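Local coordinates for protein putative gamma-glutamylcyclotransferase YkqA (Bacillus subtilis, PDB 2QIK) that probably acts as a gamma-glutamylcyclotransferase, an acyltransferase that cleaves gamma-glutamyl compounds with cyclisation of the glutamyl group, at residues F6-L11 against G54-E59; T10-E15 against D114-Q119. All blocks are in the same frame, centred on the assembly; numbering follows the deposited sequence.

Interaction 1 (F6-L11 against G54-E59)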
# COMPACT_ATOMS: atom_id res chain seq x y z
N PHE A 6 -15.41 6.15 -1.98
CA PHE A 6 -13.96 6.31 -1.90
C PHE A 6 -13.64 7.30 -0.80
O PHE A 6 -14.13 8.42 -0.79
CB PHE A 6 -13.43 6.84 -3.26
CG PHE A 6 -11.96 7.16 -3.29
CD1 PHE A 6 -11.51 8.43 -3.09
CD2 PHE A 6 -11.03 6.18 -3.52
CE1 PHE A 6 -10.15 8.75 -3.18
CE2 PHE A 6 -9.69 6.49 -3.59
CZ PHE A 6 -9.28 7.75 -3.45
N VAL A 7 -12.81 6.85 0.16
CA VAL A 7 -12.41 7.68 1.27
C VAL A 7 -10.90 7.86 1.27
O VAL A 7 -10.14 6.97 0.97
CB VAL A 7 -12.83 7.16 2.69
CG1 VAL A 7 -14.39 7.27 2.80
CG2 VAL A 7 -12.29 5.73 2.94
N TYR A 8 -10.50 9.07 1.64
CA TYR A 8 -9.10 9.51 1.52
C TYR A 8 -8.54 10.18 2.78
O TYR A 8 -7.36 10.46 2.85
CB TYR A 8 -8.94 10.49 0.32
CG TYR A 8 -9.83 11.70 0.43
CD1 TYR A 8 -9.44 12.78 1.21
CD2 TYR A 8 -11.02 11.76 -0.21
CE1 TYR A 8 -10.24 13.87 1.37
CE2 TYR A 8 -11.84 12.85 -0.05
CZ TYR A 8 -11.46 13.92 0.73
OH TYR A 8 -12.24 15.06 0.88
N GLY A 9 -9.41 10.44 3.75
CA GLY A 9 -9.01 11.22 4.88
C GLY A 9 -9.38 10.56 6.20
O GLY A 9 -8.96 9.45 6.50
N THR A 10 -10.15 11.30 6.99
CA THR A 10 -10.54 10.86 8.32
C THR A 10 -11.43 9.66 8.38
O THR A 10 -11.64 9.10 9.47
CB THR A 10 -11.23 11.98 9.14
OG1 THR A 10 -12.55 12.21 8.65
CG2 THR A 10 -10.42 13.27 9.11
N LEU A 11 -11.97 9.23 7.26
CA LEU A 11 -12.79 8.01 7.12
C LEU A 11 -11.98 6.77 6.79
O LEU A 11 -12.54 5.69 6.79
CB LEU A 11 -13.85 8.20 6.08
CG LEU A 11 -14.93 9.25 6.39
CD1 LEU A 11 -15.82 9.47 5.16
CD2 LEU A 11 -15.73 8.82 7.58
N GLY A 54 -1.36 14.02 -11.02
CA GLY A 54 -1.14 13.07 -9.95
C GLY A 54 -2.44 12.55 -9.38
O GLY A 54 -3.52 12.86 -9.90
N TYR A 55 -2.33 11.79 -8.31
CA TYR A 55 -3.42 11.01 -7.79
C TYR A 55 -3.60 11.25 -6.31
O TYR A 55 -2.66 11.53 -5.55
CB TYR A 55 -3.17 9.52 -8.04
CG TYR A 55 -3.13 9.18 -9.48
CD1 TYR A 55 -1.93 9.26 -10.17
CD2 TYR A 55 -4.27 8.87 -10.17
CE1 TYR A 55 -1.87 8.99 -11.46
CE2 TYR A 55 -4.16 8.56 -11.60
CZ TYR A 55 -2.90 8.68 -12.16
OH TYR A 55 -2.71 8.46 -13.56
N ILE A 56 -4.84 11.05 -5.87
CA ILE A 56 -5.27 10.92 -4.46
C ILE A 56 -5.45 9.43 -4.19
O ILE A 56 -6.14 8.74 -4.92
CB ILE A 56 -6.65 11.58 -4.25
CG1 ILE A 56 -6.62 13.04 -4.65
CG2 ILE A 56 -7.10 11.43 -2.78
CD1 ILE A 56 -7.94 13.51 -5.29
N TYR A 57 -4.84 8.95 -3.12
CA TYR A 57 -4.91 7.57 -2.70
C TYR A 57 -5.96 7.39 -1.59
O TYR A 57 -6.20 8.31 -0.81
CB TYR A 57 -3.54 7.05 -2.25
CG TYR A 57 -2.64 6.93 -3.43
CD1 TYR A 57 -1.84 7.98 -3.89
CD2 TYR A 57 -2.70 5.79 -4.22
CE1 TYR A 57 -1.13 7.92 -5.06
CE2 TYR A 57 -1.97 5.69 -5.39
CZ TYR A 57 -1.18 6.76 -5.82
OH TYR A 57 -0.55 6.64 -7.06
N GLY A 58 -6.62 6.26 -1.57
CA GLY A 58 -7.61 6.01 -0.59
C GLY A 58 -8.11 4.58 -0.65
O GLY A 58 -7.41 3.68 -1.10
N GLU A 59 -9.33 4.37 -0.14
CA GLU A 59 -9.91 3.06 0.05
C GLU A 59 -11.35 3.09 -0.43
O GLU A 59 -11.98 4.16 -0.38
CB GLU A 59 -9.93 2.73 1.56
CG GLU A 59 -8.55 2.74 2.21
CD GLU A 59 -8.54 2.86 3.70
OE1 GLU A 59 -7.50 3.32 4.27
OE2 GLU A 59 -9.49 2.59 4.39
O HOH W 1 -5.36 9.35 1.52
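Strand 3-7 of the antiparallel sheet, which also bonds to strand 90-98 through F6 and L95, ends here against strand 55-63, where V7 and E59 form a hydrogen-bonded pair. V7 N gives a nearly straight bond to E59 O (2.9 Å, 168°), and E59 N returns one to V7 O at 2.9 Å, in the carbonyl plane. The F6 ring, its CG anti to the backbone N (chi1 175°), swings across the neighbouring strand: CZ lies 3.6 Å from I56 O, which sits at the ring edge, and CE1 meets I56 CG2. That methyl also touches Y8 CB at 3.7 Å. G58 comes so close to V7 O, its CA 3.1 Å away, that a CB would clash with this oxygen and with the F6 ring. Past V7 the chain leaves the sheet as the Y8-L11 loop, by similarity the substrate-binding loop of the gamma-glutamylcyclotransferase fold. Where the two segments part, a water donates to Y8 O (2.6 Å) and to Y57 O (2.7 Å). The Y8 hydroxyl bonds to Y97 O. V7 CG2 packs 4.1 Å from E59 CB; the E59 carboxylate is held by R12 NE, the backbone N of K13 and Y61 OH.

Interaction 2 (T10-E15 against D114-Q119); sequences TLRKHE and DWKEHQ
The T10-E15 loop, closed by a type II beta turn from R12 to E15 (E15 N to R12 O), faces the first turns of helix 115-122 with CA atoms 8.6 Å apart at R12 and K116, so long side chains bridge the gap. R12 NH1 forms a salt bridge with D114 OD2 (2.9 Å), which lies near the guanidinium plane, although the arginine approaches from above the carboxylate plane; R12 NE makes another to E59 OE1. D114 is the N-cap: the same OD2 accepts from E117 N at 3.2 Å, on the opposite face of the carboxylate, so the charge that caps the helix also anchors the loop. K116 runs extended along one face of the guanidinium, its CG 3.6 Å from the plane, and carries NZ on to K13 O (2.7 Å); D228 is a further partner of this ammonium. This loop begins with T10 and L11 of the putative substrate site, and the start of helix 115-122 packs against it in the AIG2-like fold. Replacing R12 by an alanine is likely to leave D114 and E59 without their arginine partner and the K116 chain without its flat cover. The E15 chain, bent about CB-CG (chi2 -74°), turns its carboxylate to Q119, where OE2 takes NE2 on its syn lone pair at 2.6 Å, the two flat groups 36° apart. Q119 CD lies over one face of the W115 indole, 3.5 Å from its plane. Water joins W115 NE1 to E15 OE1, while two others tie R12 NH2 to D114 OD1 and to K116 NZ.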
# COMPACT_ATOMS: atom_id res chain seq x y z
N THR A 10 -10.15 11.30 6.99
CA THR A 10 -10.54 10.86 8.32
C THR A 10 -11.43 9.66 8.38
O THR A 10 -11.64 9.10 9.47
CB THR A 10 -11.23 11.98 9.14
OG1 THR A 10 -12.55 12.21 8.65
CG2 THR A 10 -10.42 13.27 9.11
N LEU A 11 -11.97 9.23 7.26
CA LEU A 11 -12.79 8.01 7.12
C LEU A 11 -11.98 6.77 6.79
O LEU A 11 -12.54 5.69 6.79
CB LEU A 11 -13.85 8.20 6.08
CG LEU A 11 -14.93 9.25 6.39
CD1 LEU A 11 -15.82 9.47 5.16
CD2 LEU A 11 -15.73 8.82 7.58
N ARG A 12 -10.69 6.92 6.44
CA ARG A 12 -9.89 5.76 6.15
C ARG A 12 -9.75 4.87 7.41
O ARG A 12 -9.92 5.33 8.55
CB ARG A 12 -8.48 6.11 5.62
CG ARG A 12 -8.53 6.69 4.21
CD ARG A 12 -7.13 6.99 3.67
NE ARG A 12 -6.38 5.77 3.50
CZ ARG A 12 -5.18 5.72 3.02
NH1 ARG A 12 -4.55 6.79 2.57
NH2 ARG A 12 -4.51 4.59 2.97
N LYS A 13 -9.40 3.63 7.18
CA LYS A 13 -9.28 2.67 8.29
C LYS A 13 -8.31 3.22 9.30
O LYS A 13 -7.28 3.77 8.95
CB LYS A 13 -8.82 1.31 7.73
CG LYS A 13 -9.00 0.16 8.66
CD LYS A 13 -8.41 -1.14 7.99
CE LYS A 13 -8.86 -2.33 8.75
NZ LYS A 13 -8.30 -3.60 8.13
N HIS A 14 -8.60 3.04 10.57
CA HIS A 14 -7.76 3.47 11.64
C HIS A 14 -7.58 4.97 11.75
O HIS A 14 -6.66 5.46 12.47
CB HIS A 14 -6.36 2.82 11.63
CG HIS A 14 -6.43 1.35 11.52
ND1 HIS A 14 -5.81 0.56 10.60
CD2 HIS A 14 -7.16 0.50 12.29
CE1 HIS A 14 -6.17 -0.70 10.79
NE2 HIS A 14 -6.95 -0.76 11.84
N GLU A 15 -8.51 5.73 11.19
CA GLU A 15 -8.50 7.19 11.38
C GLU A 15 -9.73 7.55 12.23
O GLU A 15 -10.64 6.75 12.46
CB GLU A 15 -8.63 7.86 10.01
CG GLU A 15 -7.47 7.56 9.07
CD GLU A 15 -6.16 8.24 9.37
OE1 GLU A 15 -5.97 8.89 10.41
OE2 GLU A 15 -5.29 8.15 8.47
N ASP A 114 -1.48 11.06 -0.45
CA ASP A 114 -1.82 9.98 0.46
C ASP A 114 -1.77 10.48 1.87
O ASP A 114 -0.71 10.81 2.42
CB ASP A 114 -0.87 8.78 0.21
CG ASP A 114 -1.28 7.55 0.96
OD1 ASP A 114 -1.04 6.44 0.39
OD2 ASP A 114 -1.79 7.64 2.10
N TRP A 115 -2.97 10.56 2.50
CA TRP A 115 -3.06 11.12 3.82
C TRP A 115 -2.31 10.32 4.87
O TRP A 115 -1.72 10.89 5.78
CB TRP A 115 -4.57 11.21 4.19
CG TRP A 115 -4.89 11.71 5.54
CD1 TRP A 115 -5.63 11.04 6.52
CD2 TRP A 115 -4.74 12.99 5.98
NE1 TRP A 115 -5.80 11.81 7.59
CE2 TRP A 115 -5.28 13.03 7.32
CE3 TRP A 115 -4.11 14.11 5.50
CZ2 TRP A 115 -5.26 14.15 8.14
CZ3 TRP A 115 -4.16 15.30 6.38
CH2 TRP A 115 -4.69 15.27 7.62
N LYS A 116 -2.38 9.00 4.79
CA LYS A 116 -1.62 8.18 5.74
C LYS A 116 -0.13 8.33 5.57
O LYS A 116 0.60 8.33 6.57
CB LYS A 116 -2.06 6.73 5.61
CG LYS A 116 -3.36 6.35 6.12
CD LYS A 116 -3.60 4.90 6.31
CE LYS A 116 -4.86 4.74 7.01
NZ LYS A 116 -5.23 3.38 7.20
N GLU A 117 0.33 8.42 4.34
CA GLU A 117 1.76 8.65 4.12
C GLU A 117 2.13 10.01 4.68
O GLU A 117 3.14 10.13 5.37
CB GLU A 117 2.02 8.57 2.62
CG GLU A 117 3.50 8.66 2.21
CD GLU A 117 4.09 10.00 2.05
OE1 GLU A 117 5.34 10.06 1.87
OE2 GLU A 117 3.31 10.98 2.03
N HIS A 118 1.26 11.00 4.53
CA HIS A 118 1.53 12.32 5.04
C HIS A 118 1.61 12.26 6.56
O HIS A 118 2.43 12.94 7.18
CB HIS A 118 0.45 13.29 4.57
CG HIS A 118 0.43 14.60 5.33
ND1 HIS A 118 -0.54 14.97 6.25
CD2 HIS A 118 1.25 15.64 5.21
CE1 HIS A 118 -0.25 16.18 6.71
NE2 HIS A 118 0.83 16.61 6.10
N GLN A 119 0.70 11.54 7.21
CA GLN A 119 0.71 11.45 8.70
C GLN A 119 2.00 10.80 9.18
O GLN A 119 2.59 11.22 10.13
CB GLN A 119 -0.49 10.66 9.17
CG GLN A 119 -1.85 11.42 8.96
CD GLN A 119 -3.02 10.57 9.34
OE1 GLN A 119 -3.87 11.03 10.16
NE2 GLN A 119 -3.07 9.39 8.87
O HOH W 1 -5.36 9.35 1.52
O HOH W 2 -2.73 4.36 0.63
O HOH W 3 -5.35 2.42 4.93
O HOH W 4 -7.38 11.64 10.29

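Interactions 1 and 2 lie with their centres about 8 Å apart, on the same side of the chain's centre and within the N-terminal AIG2-like part of the chain. They start from one piece of chain: strand 3-7 runs into the 6-11 segment, whose T10 and L11 also open the 10-15 loop. Strand 55-63 then pairs with the first, and helix 115-122 comes last in sequence and packs against the loop. E59 joins the two directly, through a salt bridge from OE1 to R12 NE, and the water between Y8 and Y57 also binds R12 and W115. The probable substrate-binding loop thus touches both strand 55-63 and the start of helix 115-122.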